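Local coordinates for tail fiber protein (Acinetobacter phage AM24, PDB 5W5P) that probably recognises and degrades the capsular polysaccharide of Acinetobacter baumannii, serving as the trimeric tailspike of the phage, at residues V136-A141 against M164-D169; L202-G207 against V229-G234; D142-M147 against G170-V175; A106-F111 against Q126-V131; D120-V125 against M147-G152. All coordinates share one frame; numbering follows the deposited sequence.

In the fold
All five contacts lie at the N-terminal end of the parallel beta-helix. Contact 4 (106-111 with 126-131) and contact 5 (120-125 with 147-152) both use helix 122-132, and their centres are about 10 Å apart. The helix sits against the first strands, probably capping the beta-helix. Contact 1 and contact 3 join neighbouring rungs through strand pairs 135-140/164-169 and 144-147/172-175. They alternate along the chain, and their centres are about 10 Å apart. Contact 2 follows later in the chain and adds 199-204 to 229-232. Strand 164-169 links contacts 1 and 2. Contacts 1 to 4 touch a neighbouring subunit and contact 5 does not, so the rungs help build the trimer.

Contact 1: residues V136-A141 against M164-D169; sequences VWFGNA and MEICGD. With ZN (zinc ion), chain C.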
# COMPACT_ATOMS: atom_id res chain seq x y z
N VAL A 136 8.00 -29.72 -4.10
CA VAL A 136 7.27 -30.59 -5.01
C VAL A 136 6.81 -29.78 -6.21
O VAL A 136 6.43 -28.61 -6.08
CB VAL A 136 6.10 -31.26 -4.28
CG1 VAL A 136 5.41 -32.29 -5.17
CG2 VAL A 136 6.61 -31.92 -3.03
N TRP A 137 6.84 -30.40 -7.39
CA TRP A 137 6.52 -29.76 -8.66
C TRP A 137 5.65 -30.71 -9.47
O TRP A 137 6.03 -31.88 -9.66
CB TRP A 137 7.81 -29.38 -9.41
CG TRP A 137 7.68 -28.92 -10.85
CD1 TRP A 137 7.50 -27.64 -11.29
CD2 TRP A 137 7.78 -29.74 -12.02
NE1 TRP A 137 7.46 -27.61 -12.66
CE2 TRP A 137 7.63 -28.89 -13.14
CE3 TRP A 137 7.98 -31.10 -12.24
CZ2 TRP A 137 7.67 -29.36 -14.45
CZ3 TRP A 137 8.02 -31.57 -13.54
CH2 TRP A 137 7.86 -30.71 -14.63
N PHE A 138 4.51 -30.23 -9.95
CA PHE A 138 3.47 -31.10 -10.49
C PHE A 138 3.44 -31.16 -12.01
O PHE A 138 2.64 -31.93 -12.56
CB PHE A 138 2.11 -30.66 -9.96
CG PHE A 138 1.86 -31.05 -8.53
CD1 PHE A 138 2.31 -30.25 -7.49
CD2 PHE A 138 1.17 -32.21 -8.22
CE1 PHE A 138 2.08 -30.60 -6.17
CE2 PHE A 138 0.93 -32.56 -6.90
CZ PHE A 138 1.39 -31.75 -5.87
N GLY A 139 4.26 -30.38 -12.71
CA GLY A 139 4.36 -30.51 -14.15
C GLY A 139 3.43 -29.58 -14.91
O GLY A 139 2.90 -28.60 -14.38
N ASN A 140 3.21 -29.92 -16.19
CA ASN A 140 2.54 -29.03 -17.13
C ASN A 140 1.03 -29.28 -17.17
O ASN A 140 0.49 -30.17 -16.50
CB ASN A 140 3.15 -29.17 -18.52
CG ASN A 140 2.92 -30.54 -19.15
OD1 ASN A 140 2.80 -31.55 -18.46
ND2 ASN A 140 2.88 -30.58 -20.47
N ALA A 141 0.34 -28.48 -17.98
CA ALA A 141 -1.12 -28.48 -18.01
C ALA A 141 -1.71 -29.78 -18.53
O ALA A 141 -2.91 -30.01 -18.35
CB ALA A 141 -1.63 -27.31 -18.87
N MSE A 164 10.33 -24.24 1.82
CA MSE A 164 9.56 -25.25 1.11
C MSE A 164 8.68 -24.63 0.03
O MSE A 164 8.26 -23.48 0.14
CB MSE A 164 8.73 -26.05 2.11
CG MSE A 164 9.57 -26.56 3.28
SE MSE A 164 8.58 -27.47 4.71
CE MSE A 164 7.51 -25.98 5.39
N GLU A 165 8.40 -25.40 -1.02
CA GLU A 165 7.61 -24.90 -2.13
C GLU A 165 6.72 -26.00 -2.69
O GLU A 165 7.12 -27.16 -2.77
CB GLU A 165 8.50 -24.33 -3.25
CG GLU A 165 7.74 -23.54 -4.32
CD GLU A 165 8.61 -22.51 -5.03
OE1 GLU A 165 9.85 -22.68 -5.03
OE2 GLU A 165 8.05 -21.54 -5.59
N ILE A 166 5.50 -25.62 -3.08
CA ILE A 166 4.57 -26.48 -3.79
C ILE A 166 4.17 -25.71 -5.04
O ILE A 166 3.41 -24.74 -4.96
CB ILE A 166 3.35 -26.85 -2.95
CG1 ILE A 166 3.77 -27.70 -1.75
CG2 ILE A 166 2.31 -27.59 -3.79
CD1 ILE A 166 2.80 -27.61 -0.61
N CYS A 167 4.67 -26.13 -6.19
CA CYS A 167 4.56 -25.33 -7.40
C CYS A 167 4.33 -26.26 -8.59
O CYS A 167 4.17 -27.48 -8.43
CB CYS A 167 5.82 -24.48 -7.59
SG CYS A 167 7.30 -25.45 -8.02
N GLY A 168 4.31 -25.69 -9.78
CA GLY A 168 4.07 -26.48 -10.97
C GLY A 168 4.32 -25.66 -12.22
O GLY A 168 4.74 -24.51 -12.16
N ASP A 169 4.04 -26.29 -13.35
CA ASP A 169 4.19 -25.67 -14.66
C ASP A 169 2.87 -25.69 -15.42
O ASP A 169 2.84 -25.88 -16.64
CB ASP A 169 5.29 -26.36 -15.46
CG ASP A 169 5.96 -25.43 -16.44
OD1 ASP A 169 5.42 -24.32 -16.66
OD2 ASP A 169 7.02 -25.82 -16.99
ZN ZN C . 6.30 -22.35 -17.39
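Trp137 holds CG anti to its backbone N (chi1 170°), and Cys167 holds SG between its N and carbonyl carbon (chi1 70°). These two torsions bring the sulfur to the edge of the indole, near the ring plane. Trp137 CD1 lies 3.9 Å from Cys167 SG, a Cys sulfur-aromatic contact. The same ring runs beside the Asp169 side chain, with NE1 3.8 Å from Asp169 CB. The ring and carboxylate planes are 55° apart. Gly139 N lies over the centre of one indole face, and His105 stacks on the ring. Phe138 lies alongside Ile166, pointing the same way. Its CE1 meets Ile166 CG2 at 3.8 Å, while its ring edge faces the carbonyl of Cys167.

The backbones form a parallel ladder. Val136 N bonds to Glu165 O at 3.0 Å, and Cys167 N returns to Val136 O at 3.0 Å. Phe138 N continues the ladder to Cys167 O. At the far end Asp169 N reaches Gly139 O at 2.8 Å, from well above the carbonyl plane.

Asp169 binds a zinc ion through OD1 at 2.3 Å, while OD2 stays 3.6 Å from the metal. The carboxylate is therefore a monodentate ligand, and the backbone N of the same residue is bonded to Gly139 O. Metal site and strand ladder thus meet in one residue.

Contact 2: residues L202-G207 against V229-G234; sequences LEIGRG and VNMKGG
Asn230 lies beside Glu203 on one face of the two-strand ladder, both side chains pointing the same way. Asn230 CB sits 3.4 Å from Glu203 OE1. The next atom, CG, is 3.6 Å from that same oxygen. At the tip, ND2 donates to Glu203 OE1 at 2.9 Å, with an N-H...O angle of 161°. The acceptor lies in the amide plane, and the donor arrives on the syn side of the carboxylate. The two planes are 80° apart, so the amide stands nearly upright against the carboxylate. His266 of the third subunit also bonds to OE1. Glu203 OE2 takes a water at 2.6 Å, which receives a weak bond from Lys232 NZ. The firmer partner of that lysine is Glu264 of the third subunit, so this polar stack also meets a neighbouring chain.

Arg206 bends at chi2 and chi3, which lays one guanidinium face over Lys232 O. Its NH2 comes within 3.6 Å of Lys232 CB.

The other face of the ladder is apolar. Ile204 CG2 touches Met231 CG at 3.5 Å and Val229 CG1 at 3.8 Å. Parallel backbone bonds tie Asn230 N to Leu202 O, Ile204 N to Asn230 O and Lys232 N to Ile204 O. In-register parallel strands, with polar residues stacked on one face and apolar ones on the other, fit the rungs of a beta-helix.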
# COMPACT_ATOMS: atom_id res chain seq x y z
N LEU A 202 6.64 -21.51 3.59
CA LEU A 202 6.09 -22.26 2.48
C LEU A 202 5.67 -21.31 1.36
O LEU A 202 4.94 -20.35 1.61
CB LEU A 202 4.88 -23.09 2.93
CG LEU A 202 3.98 -23.70 1.85
CD1 LEU A 202 4.77 -24.69 1.01
CD2 LEU A 202 2.77 -24.37 2.48
N GLU A 203 6.13 -21.58 0.15
CA GLU A 203 5.62 -20.93 -1.06
C GLU A 203 4.76 -21.94 -1.81
O GLU A 203 5.22 -23.05 -2.11
CB GLU A 203 6.76 -20.44 -1.95
CG GLU A 203 7.91 -19.77 -1.19
CD GLU A 203 7.67 -18.29 -0.95
OE1 GLU A 203 7.62 -17.87 0.22
OE2 GLU A 203 7.51 -17.54 -1.94
N ILE A 204 3.52 -21.57 -2.10
CA ILE A 204 2.59 -22.52 -2.72
C ILE A 204 1.77 -21.80 -3.78
O ILE A 204 1.28 -20.69 -3.55
CB ILE A 204 1.67 -23.17 -1.67
CG1 ILE A 204 0.54 -23.95 -2.34
CG2 ILE A 204 1.11 -22.13 -0.71
CD1 ILE A 204 -0.28 -24.75 -1.37
N GLY A 205 1.64 -22.43 -4.95
CA GLY A 205 0.68 -22.02 -5.96
C GLY A 205 1.27 -21.61 -7.29
O GLY A 205 0.55 -21.63 -8.30
N ARG A 206 2.55 -21.23 -7.34
CA ARG A 206 3.17 -20.82 -8.60
C ARG A 206 3.00 -21.90 -9.66
O ARG A 206 3.47 -23.02 -9.50
CB ARG A 206 4.65 -20.51 -8.38
CG ARG A 206 5.34 -19.84 -9.56
CD ARG A 206 4.85 -18.41 -9.75
NE ARG A 206 5.08 -17.60 -8.56
CZ ARG A 206 4.62 -16.36 -8.40
NH1 ARG A 206 3.91 -15.79 -9.36
NH2 ARG A 206 4.88 -15.69 -7.27
N GLY A 207 2.29 -21.55 -10.74
CA GLY A 207 2.10 -22.47 -11.85
C GLY A 207 1.19 -23.64 -11.58
O GLY A 207 1.30 -24.68 -12.25
N VAL A 229 3.11 -18.49 5.26
CA VAL A 229 2.75 -19.05 3.96
C VAL A 229 2.58 -17.92 2.96
O VAL A 229 1.83 -16.97 3.20
CB VAL A 229 1.45 -19.88 4.05
CG1 VAL A 229 1.16 -20.55 2.72
CG2 VAL A 229 1.56 -20.91 5.17
N ASN A 230 3.28 -18.03 1.83
CA ASN A 230 3.09 -17.15 0.68
C ASN A 230 2.32 -17.93 -0.38
O ASN A 230 2.87 -18.82 -1.03
CB ASN A 230 4.43 -16.65 0.15
CG ASN A 230 4.98 -15.48 0.93
OD1 ASN A 230 4.23 -14.63 1.42
ND2 ASN A 230 6.30 -15.42 1.06
N MSE A 231 1.04 -17.60 -0.55
CA MSE A 231 0.23 -18.16 -1.62
C MSE A 231 0.14 -17.18 -2.78
O MSE A 231 -0.61 -16.21 -2.70
CB MSE A 231 -1.18 -18.51 -1.14
CG MSE A 231 -1.21 -19.54 -0.05
SE MSE A 231 -3.03 -20.00 0.48
CE MSE A 231 -3.46 -21.32 -0.89
N LYS A 232 0.88 -17.43 -3.85
CA LYS A 232 0.97 -16.49 -4.96
C LYS A 232 1.02 -17.23 -6.29
O LYS A 232 1.58 -18.33 -6.39
CB LYS A 232 2.21 -15.58 -4.82
CG LYS A 232 2.20 -14.66 -3.60
CD LYS A 232 3.61 -14.24 -3.17
CE LYS A 232 4.31 -13.43 -4.26
NZ LYS A 232 5.79 -13.32 -4.03
N GLY A 233 0.43 -16.62 -7.31
CA GLY A 233 0.54 -17.09 -8.67
C GLY A 233 -0.33 -18.28 -9.03
O GLY A 233 -0.17 -18.83 -10.13
N GLY A 234 -1.25 -18.69 -8.16
CA GLY A 234 -2.06 -19.85 -8.45
C GLY A 234 -3.46 -19.54 -8.92
O GLY A 234 -3.98 -18.45 -8.70
O HOH W 1 7.86 -15.00 -2.26
O HOH W 2 1.79 -18.64 -11.57

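Contact 3: residues D142-M147 against G170-V175; sequences DRSFKM and GARVWV
Ser144 and Arg172 meet on one face of a parallel ladder. Arg172 NH1 donates to Ser144 OG at 2.7 Å, with an angle of 134° and the oxygen tilted from the guanidinium plane. The bond is short but bent. The serine hydroxyl in turn gives a weak bond to Arg143 O. Arg172 uses its other nitrogens as well: NE bonds to Gln211, and NH2 forms a salt bridge with Asp161 of the second subunit. The guanidinium thus ties a rung to its neighbours and to another chain.

Backbone groups are paired in turn. Arg143 O accepts Arg172 N at 3.1 Å. Phe145 N bonds to Arg172 O at 2.7 Å. Trp174 N follows with Phe145 O, and Met147 N closes the ladder on Trp174 O at 2.9 Å. The polar end of Arg143 turns away from this contact, to a salt bridge with Asp107 and a bond to Phe138 O. Lys146 NZ is satisfied by Thr118 O.

Trp174 has its CG anti to the carbonyl carbon (chi1 -66°), which brings the indole edge to Phe145 O. CD of Arg172 lies above one indole face, toward the rim. On the opposite side of the ladder, Phe145 CE2 is 4.1 Å from Ala171 CB, and Met147 SE is 3.8 Å from Val173 CG1. These apolar groups face the interior. Apolar inside, with Ser144, Arg172 and Trp174 on the outer face, the pair is consistent with a right-handed beta-helix, as in tailspikes.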
# COMPACT_ATOMS: atom_id res chain seq x y z
N ASP A 142 -0.91 -30.64 -19.15
CA ASP A 142 -1.42 -31.93 -19.59
C ASP A 142 -1.72 -32.87 -18.44
O ASP A 142 -2.37 -33.91 -18.65
CB ASP A 142 -0.44 -32.58 -20.56
CG ASP A 142 -0.80 -32.34 -22.01
OD1 ASP A 142 -1.84 -32.88 -22.46
OD2 ASP A 142 -0.06 -31.60 -22.70
N ARG A 143 -1.29 -32.55 -17.22
CA ARG A 143 -1.53 -33.39 -16.06
C ARG A 143 -2.65 -32.81 -15.21
O ARG A 143 -2.78 -31.58 -15.08
CB ARG A 143 -0.26 -33.53 -15.22
CG ARG A 143 0.96 -33.95 -16.01
CD ARG A 143 2.22 -33.57 -15.26
NE ARG A 143 3.32 -34.47 -15.54
CZ ARG A 143 4.35 -34.66 -14.72
NH1 ARG A 143 4.40 -34.02 -13.56
NH2 ARG A 143 5.32 -35.51 -15.06
N SER A 144 -3.46 -33.70 -14.64
CA SER A 144 -4.51 -33.34 -13.68
C SER A 144 -4.47 -34.38 -12.57
O SER A 144 -4.74 -35.56 -12.81
CB SER A 144 -5.89 -33.32 -14.34
OG SER A 144 -6.07 -32.16 -15.13
N PHE A 145 -4.11 -33.96 -11.36
CA PHE A 145 -3.99 -34.86 -10.22
C PHE A 145 -5.21 -34.74 -9.31
O PHE A 145 -5.96 -33.76 -9.36
CB PHE A 145 -2.71 -34.57 -9.44
CG PHE A 145 -1.46 -34.66 -10.26
CD1 PHE A 145 -0.76 -35.86 -10.35
CD2 PHE A 145 -0.98 -33.55 -10.95
CE1 PHE A 145 0.40 -35.95 -11.12
CE2 PHE A 145 0.18 -33.63 -11.70
CZ PHE A 145 0.87 -34.83 -11.79
N LYS A 146 -5.40 -35.76 -8.48
CA LYS A 146 -6.46 -35.76 -7.48
C LYS A 146 -5.86 -36.10 -6.13
O LYS A 146 -5.27 -37.17 -5.97
CB LYS A 146 -7.58 -36.75 -7.84
CG LYS A 146 -8.58 -36.94 -6.72
CD LYS A 146 -9.93 -37.38 -7.25
CE LYS A 146 -9.95 -38.87 -7.50
NZ LYS A 146 -11.23 -39.31 -8.13
N MSE A 147 -6.01 -35.20 -5.17
CA MSE A 147 -5.55 -35.44 -3.81
C MSE A 147 -6.73 -35.45 -2.83
O MSE A 147 -7.51 -34.51 -2.78
CB MSE A 147 -4.52 -34.39 -3.39
CG MSE A 147 -3.30 -34.35 -4.28
SE MSE A 147 -2.05 -32.93 -3.80
CE MSE A 147 -1.78 -33.37 -1.92
N GLY A 170 1.76 -25.48 -14.71
CA GLY A 170 0.45 -25.46 -15.32
C GLY A 170 -0.45 -26.61 -14.94
O GLY A 170 -1.63 -26.60 -15.30
N ALA A 171 0.06 -27.60 -14.21
CA ALA A 171 -0.74 -28.78 -13.87
C ALA A 171 -1.96 -28.39 -13.04
O ALA A 171 -2.03 -27.31 -12.44
CB ALA A 171 0.11 -29.79 -13.11
N ARG A 172 -2.93 -29.29 -13.01
CA ARG A 172 -4.14 -29.13 -12.22
C ARG A 172 -4.15 -30.14 -11.08
O ARG A 172 -3.74 -31.29 -11.26
CB ARG A 172 -5.39 -29.30 -13.09
CG ARG A 172 -6.69 -29.24 -12.31
CD ARG A 172 -7.79 -29.99 -13.02
NE ARG A 172 -8.46 -29.14 -13.99
CZ ARG A 172 -8.66 -29.47 -15.26
NH1 ARG A 172 -8.26 -30.64 -15.72
NH2 ARG A 172 -9.28 -28.62 -16.07
N VAL A 173 -4.62 -29.71 -9.92
CA VAL A 173 -4.77 -30.57 -8.75
C VAL A 173 -6.23 -30.50 -8.32
O VAL A 173 -6.69 -29.44 -7.88
CB VAL A 173 -3.84 -30.17 -7.60
CG1 VAL A 173 -4.10 -31.03 -6.36
CG2 VAL A 173 -2.39 -30.28 -8.03
N TRP A 174 -6.95 -31.60 -8.45
CA TRP A 174 -8.29 -31.71 -7.88
C TRP A 174 -8.16 -31.93 -6.38
O TRP A 174 -7.44 -32.83 -5.93
CB TRP A 174 -9.06 -32.86 -8.51
CG TRP A 174 -9.37 -32.67 -9.95
CD1 TRP A 174 -8.67 -33.17 -11.01
CD2 TRP A 174 -10.47 -31.95 -10.51
NE1 TRP A 174 -9.26 -32.80 -12.19
CE2 TRP A 174 -10.37 -32.05 -11.91
CE3 TRP A 174 -11.54 -31.23 -9.96
CZ2 TRP A 174 -11.29 -31.45 -12.77
CZ3 TRP A 174 -12.45 -30.64 -10.81
CH2 TRP A 174 -12.32 -30.75 -12.20
N VAL A 175 -8.87 -31.12 -5.60
CA VAL A 175 -8.73 -31.10 -4.15
C VAL A 175 -9.98 -31.71 -3.52
O VAL A 175 -11.11 -31.33 -3.86
CB VAL A 175 -8.50 -29.67 -3.63
CG1 VAL A 175 -8.19 -29.69 -2.15
CG2 VAL A 175 -7.38 -29.01 -4.42

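Contact 4: residues A106-F111 against Q126-V131; sequences ADPCWF and QKAVDV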
# COMPACT_ATOMS: atom_id res chain seq x y z
N ALA A 106 11.24 -32.39 -6.95
CA ALA A 106 10.69 -33.72 -7.11
C ALA A 106 9.33 -33.68 -7.83
O ALA A 106 8.51 -32.79 -7.59
CB ALA A 106 10.55 -34.41 -5.76
N ASP A 107 9.12 -34.67 -8.70
CA ASP A 107 7.90 -34.85 -9.48
C ASP A 107 7.11 -36.00 -8.87
O ASP A 107 7.67 -37.11 -8.75
CB ASP A 107 8.26 -35.13 -10.95
CG ASP A 107 7.05 -35.36 -11.85
OD1 ASP A 107 5.89 -35.38 -11.39
OD2 ASP A 107 7.25 -35.50 -13.06
N PRO A 108 5.87 -35.81 -8.39
CA PRO A 108 5.13 -36.97 -7.87
C PRO A 108 4.95 -38.07 -8.90
O PRO A 108 4.70 -39.22 -8.51
CB PRO A 108 3.77 -36.39 -7.45
CG PRO A 108 4.05 -34.97 -7.21
CD PRO A 108 5.12 -34.56 -8.19
N CYS A 109 5.08 -37.76 -10.19
CA CYS A 109 4.93 -38.78 -11.21
C CYS A 109 6.05 -39.81 -11.16
O CYS A 109 5.85 -40.93 -11.63
CB CYS A 109 4.88 -38.15 -12.60
SG CYS A 109 3.26 -37.47 -13.05
N TRP A 110 7.21 -39.45 -10.61
CA TRP A 110 8.27 -40.43 -10.42
C TRP A 110 7.78 -41.62 -9.61
O TRP A 110 8.19 -42.76 -9.87
CB TRP A 110 9.46 -39.76 -9.72
CG TRP A 110 10.08 -38.66 -10.50
CD1 TRP A 110 9.89 -38.39 -11.82
CD2 TRP A 110 11.00 -37.69 -10.01
NE1 TRP A 110 10.65 -37.30 -12.19
CE2 TRP A 110 11.33 -36.85 -11.10
CE3 TRP A 110 11.58 -37.44 -8.76
CZ2 TRP A 110 12.21 -35.78 -10.97
CZ3 TRP A 110 12.46 -36.38 -8.64
CH2 TRP A 110 12.77 -35.56 -9.73
N PHE A 111 6.90 -41.38 -8.64
CA PHE A 111 6.41 -42.41 -7.74
C PHE A 111 5.07 -42.99 -8.15
O PHE A 111 4.53 -43.84 -7.44
CB PHE A 111 6.31 -41.87 -6.31
CG PHE A 111 7.61 -41.33 -5.78
CD1 PHE A 111 7.93 -39.99 -5.93
CD2 PHE A 111 8.50 -42.16 -5.13
CE1 PHE A 111 9.12 -39.49 -5.44
CE2 PHE A 111 9.69 -41.68 -4.64
CZ PHE A 111 10.00 -40.34 -4.79
N GLN A 126 3.20 -37.42 -1.18
CA GLN A 126 3.93 -37.49 0.08
C GLN A 126 5.34 -38.02 -0.13
O GLN A 126 6.29 -37.55 0.50
CB GLN A 126 3.17 -38.37 1.08
CG GLN A 126 3.79 -38.41 2.46
CD GLN A 126 3.66 -37.09 3.20
OE1 GLN A 126 2.58 -36.76 3.71
NE2 GLN A 126 4.75 -36.33 3.27
N LYS A 127 5.50 -39.00 -1.02
CA LYS A 127 6.83 -39.55 -1.30
C LYS A 127 7.74 -38.49 -1.91
O LYS A 127 8.93 -38.41 -1.58
CB LYS A 127 6.72 -40.77 -2.21
CG LYS A 127 6.25 -42.04 -1.52
CD LYS A 127 6.19 -43.20 -2.50
CE LYS A 127 6.11 -44.54 -1.78
NZ LYS A 127 6.37 -45.68 -2.72
N ALA A 128 7.20 -37.67 -2.82
CA ALA A 128 8.00 -36.60 -3.40
C ALA A 128 8.37 -35.54 -2.35
O ALA A 128 9.45 -34.96 -2.43
CB ALA A 128 7.25 -35.96 -4.57
N VAL A 129 7.48 -35.29 -1.38
CA VAL A 129 7.80 -34.35 -0.30
C VAL A 129 8.98 -34.86 0.51
O VAL A 129 9.90 -34.10 0.84
CB VAL A 129 6.56 -34.12 0.60
CG1 VAL A 129 6.95 -33.39 1.88
CG2 VAL A 129 5.48 -33.35 -0.14
N ASP A 130 8.99 -36.16 0.83
CA ASP A 130 9.98 -36.69 1.76
C ASP A 130 11.39 -36.64 1.18
O ASP A 130 12.35 -36.37 1.91
CB ASP A 130 9.60 -38.12 2.14
CG ASP A 130 8.22 -38.20 2.78
OD1 ASP A 130 7.80 -37.21 3.42
OD2 ASP A 130 7.55 -39.24 2.62
N VAL A 131 11.54 -36.89 -0.13
CA VAL A 131 12.88 -36.90 -0.73
C VAL A 131 13.34 -35.52 -1.19
O VAL A 131 14.52 -35.36 -1.54
CB VAL A 131 12.95 -37.88 -1.91
CG1 VAL A 131 12.52 -39.27 -1.47
CG2 VAL A 131 12.08 -37.40 -3.07
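The chain from Ala106 to Phe111 is a loop with a 3-10 turn at 108-110, set beside the helix around Ala128, with Pro108 CA and Ala128 CA 5.3 Å apart. The helix probably caps the N-terminal end of the beta-helix, and the 3-10 turn opens with an Asx turn. In it, Asp107 OD1 accepts from Cys109 N at 2.8 Å, the donor standing well above the carboxylate plane. The other oxygen, OD2, serves Arg143 and so ties the loop to the first rungs.

The packing across the contact is apolar. Ala128 is the central residue on the helix side. Its CB meets Ala106 CB at 3.8 Å and Pro108 CG at 4.3 Å. The small methyl lets the turn come close to the helix.

Phe111 holds CG anti to its carbonyl carbon (chi1 -57°), which swings the ring onto the helix. Lys127 CB sits over one face, 3.7 Å from the ring centroid and only 13° off the normal, a clear CH-pi contact. The lysine chain continues extended beyond CG, and its CD stays 3.7 Å from Phe111 CD2. Its charged end leaves the ring to bond with Asn85 O.

The turn also leans on strand 135-140, where Pro108 touches Val136 and Phe138. One turn of helix beyond Lys127, Val131 comes to the edge of the phenyl ring, its CG2 lying 4.0 Å from Phe111 CZ.

Contact 5: residues D120-V125 against M147-G152; sequences DCSAQV and MMTPVG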
# COMPACT_ATOMS: atom_id res chain seq x y z
N ASP A 120 -6.66 -41.20 -5.95
CA ASP A 120 -5.95 -40.37 -5.00
C ASP A 120 -4.44 -40.59 -5.11
O ASP A 120 -3.96 -41.72 -4.98
CB ASP A 120 -6.43 -40.69 -3.58
CG ASP A 120 -5.77 -39.83 -2.52
OD1 ASP A 120 -5.34 -38.69 -2.84
OD2 ASP A 120 -5.68 -40.29 -1.36
N CYS A 121 -3.70 -39.51 -5.36
CA CYS A 121 -2.25 -39.56 -5.52
C CYS A 121 -1.51 -38.99 -4.32
O CYS A 121 -0.30 -38.75 -4.40
CB CYS A 121 -1.84 -38.84 -6.80
SG CYS A 121 -1.97 -37.03 -6.73
N SER A 122 -2.22 -38.75 -3.21
CA SER A 122 -1.61 -38.09 -2.06
C SER A 122 -0.42 -38.87 -1.52
O SER A 122 0.57 -38.27 -1.07
CB SER A 122 -2.66 -37.90 -0.96
OG SER A 122 -3.54 -36.84 -1.28
N ALA A 123 -0.49 -40.21 -1.55
CA ALA A 123 0.62 -41.02 -1.06
C ALA A 123 1.87 -40.82 -1.91
O ALA A 123 2.99 -40.82 -1.40
CB ALA A 123 0.22 -42.49 -1.01
N GLN A 124 1.68 -40.66 -3.23
CA GLN A 124 2.81 -40.41 -4.12
C GLN A 124 3.33 -38.99 -3.97
O GLN A 124 4.54 -38.76 -4.03
CB GLN A 124 2.41 -40.69 -5.57
CG GLN A 124 2.14 -42.16 -5.87
CD GLN A 124 0.72 -42.60 -5.51
OE1 GLN A 124 -0.25 -41.96 -5.91
NE2 GLN A 124 0.60 -43.69 -4.77
N VAL A 125 2.42 -38.02 -3.78
CA VAL A 125 2.85 -36.66 -3.47
C VAL A 125 3.64 -36.64 -2.17
O VAL A 125 4.65 -35.93 -2.05
CB VAL A 125 1.63 -35.71 -3.41
CG1 VAL A 125 2.03 -34.34 -2.88
CG2 VAL A 125 0.97 -35.59 -4.78
N MSE A 147 -6.01 -35.20 -5.17
CA MSE A 147 -5.55 -35.44 -3.81
C MSE A 147 -6.73 -35.45 -2.83
O MSE A 147 -7.51 -34.51 -2.78
CB MSE A 147 -4.52 -34.39 -3.39
CG MSE A 147 -3.30 -34.35 -4.28
SE MSE A 147 -2.05 -32.93 -3.80
CE MSE A 147 -1.78 -33.37 -1.92
N MSE A 148 -6.84 -36.53 -2.05
CA MSE A 148 -7.95 -36.68 -1.11
C MSE A 148 -7.49 -36.97 0.31
O MSE A 148 -8.32 -37.18 1.20
CB MSE A 148 -8.88 -37.79 -1.58
CG MSE A 148 -9.15 -37.79 -3.07
SE MSE A 148 -10.19 -39.34 -3.58
CE MSE A 148 -11.85 -38.91 -2.63
N THR A 149 -6.18 -37.00 0.51
CA THR A 149 -5.59 -37.30 1.81
C THR A 149 -4.59 -36.20 2.13
O THR A 149 -3.78 -35.83 1.26
CB THR A 149 -4.89 -38.67 1.80
OG1 THR A 149 -5.81 -39.67 1.31
CG2 THR A 149 -4.42 -39.05 3.20
N PRO A 150 -4.62 -35.63 3.33
CA PRO A 150 -3.67 -34.57 3.66
C PRO A 150 -2.23 -35.05 3.51
O PRO A 150 -1.89 -36.17 3.91
CB PRO A 150 -4.01 -34.22 5.11
CG PRO A 150 -5.44 -34.62 5.26
CD PRO A 150 -5.60 -35.85 4.41
N VAL A 151 -1.41 -34.22 2.88
CA VAL A 151 0.02 -34.46 2.74
C VAL A 151 0.73 -33.55 3.72
O VAL A 151 0.46 -32.34 3.78
CB VAL A 151 0.50 -34.21 1.30
CG1 VAL A 151 2.01 -34.07 1.25
CG2 VAL A 151 0.03 -35.33 0.39
N GLY A 152 1.63 -34.12 4.52
CA GLY A 152 2.32 -33.38 5.56
C GLY A 152 3.70 -32.96 5.11
O GLY A 152 4.48 -33.77 4.60
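An Asx turn at the start of helix 122-132 brings Asp120 and Ser122 against the bend after strand 144-147. Asp120 OD1 accepts from Ser122 N at 3.1 Å within the turn. From the opposite face of the carboxylate plane it accepts Met148 N, at 2.7 Å and 154°. The other oxygen, OD2, takes Thr149 OG1 at 2.7 Å on its syn side. Asp120 CG is anti to the backbone N (chi1 -178°), which carries the carboxylate across to the bend. Ser122 OG lies 2.7 Å from Thr149 O.

Next to this polar cluster the packing is apolar. Val125 CG1 lies 4.0 Å from Val151 CG2. The methyl carbon of Met147, CE, also lies 4.0 Å from Val125 CG1, and the side chains of Val125 and Met147 cross at about a right angle. Cys121 SG, on the N-cap residue, touches Met147 CG at 3.9 Å.

Three donors thus grip one carboxylate beside a helix start. The helix end and these donors would probably stabilise its negative charge, and the two oxygens tie the helix start to the bend at Met148-Thr149.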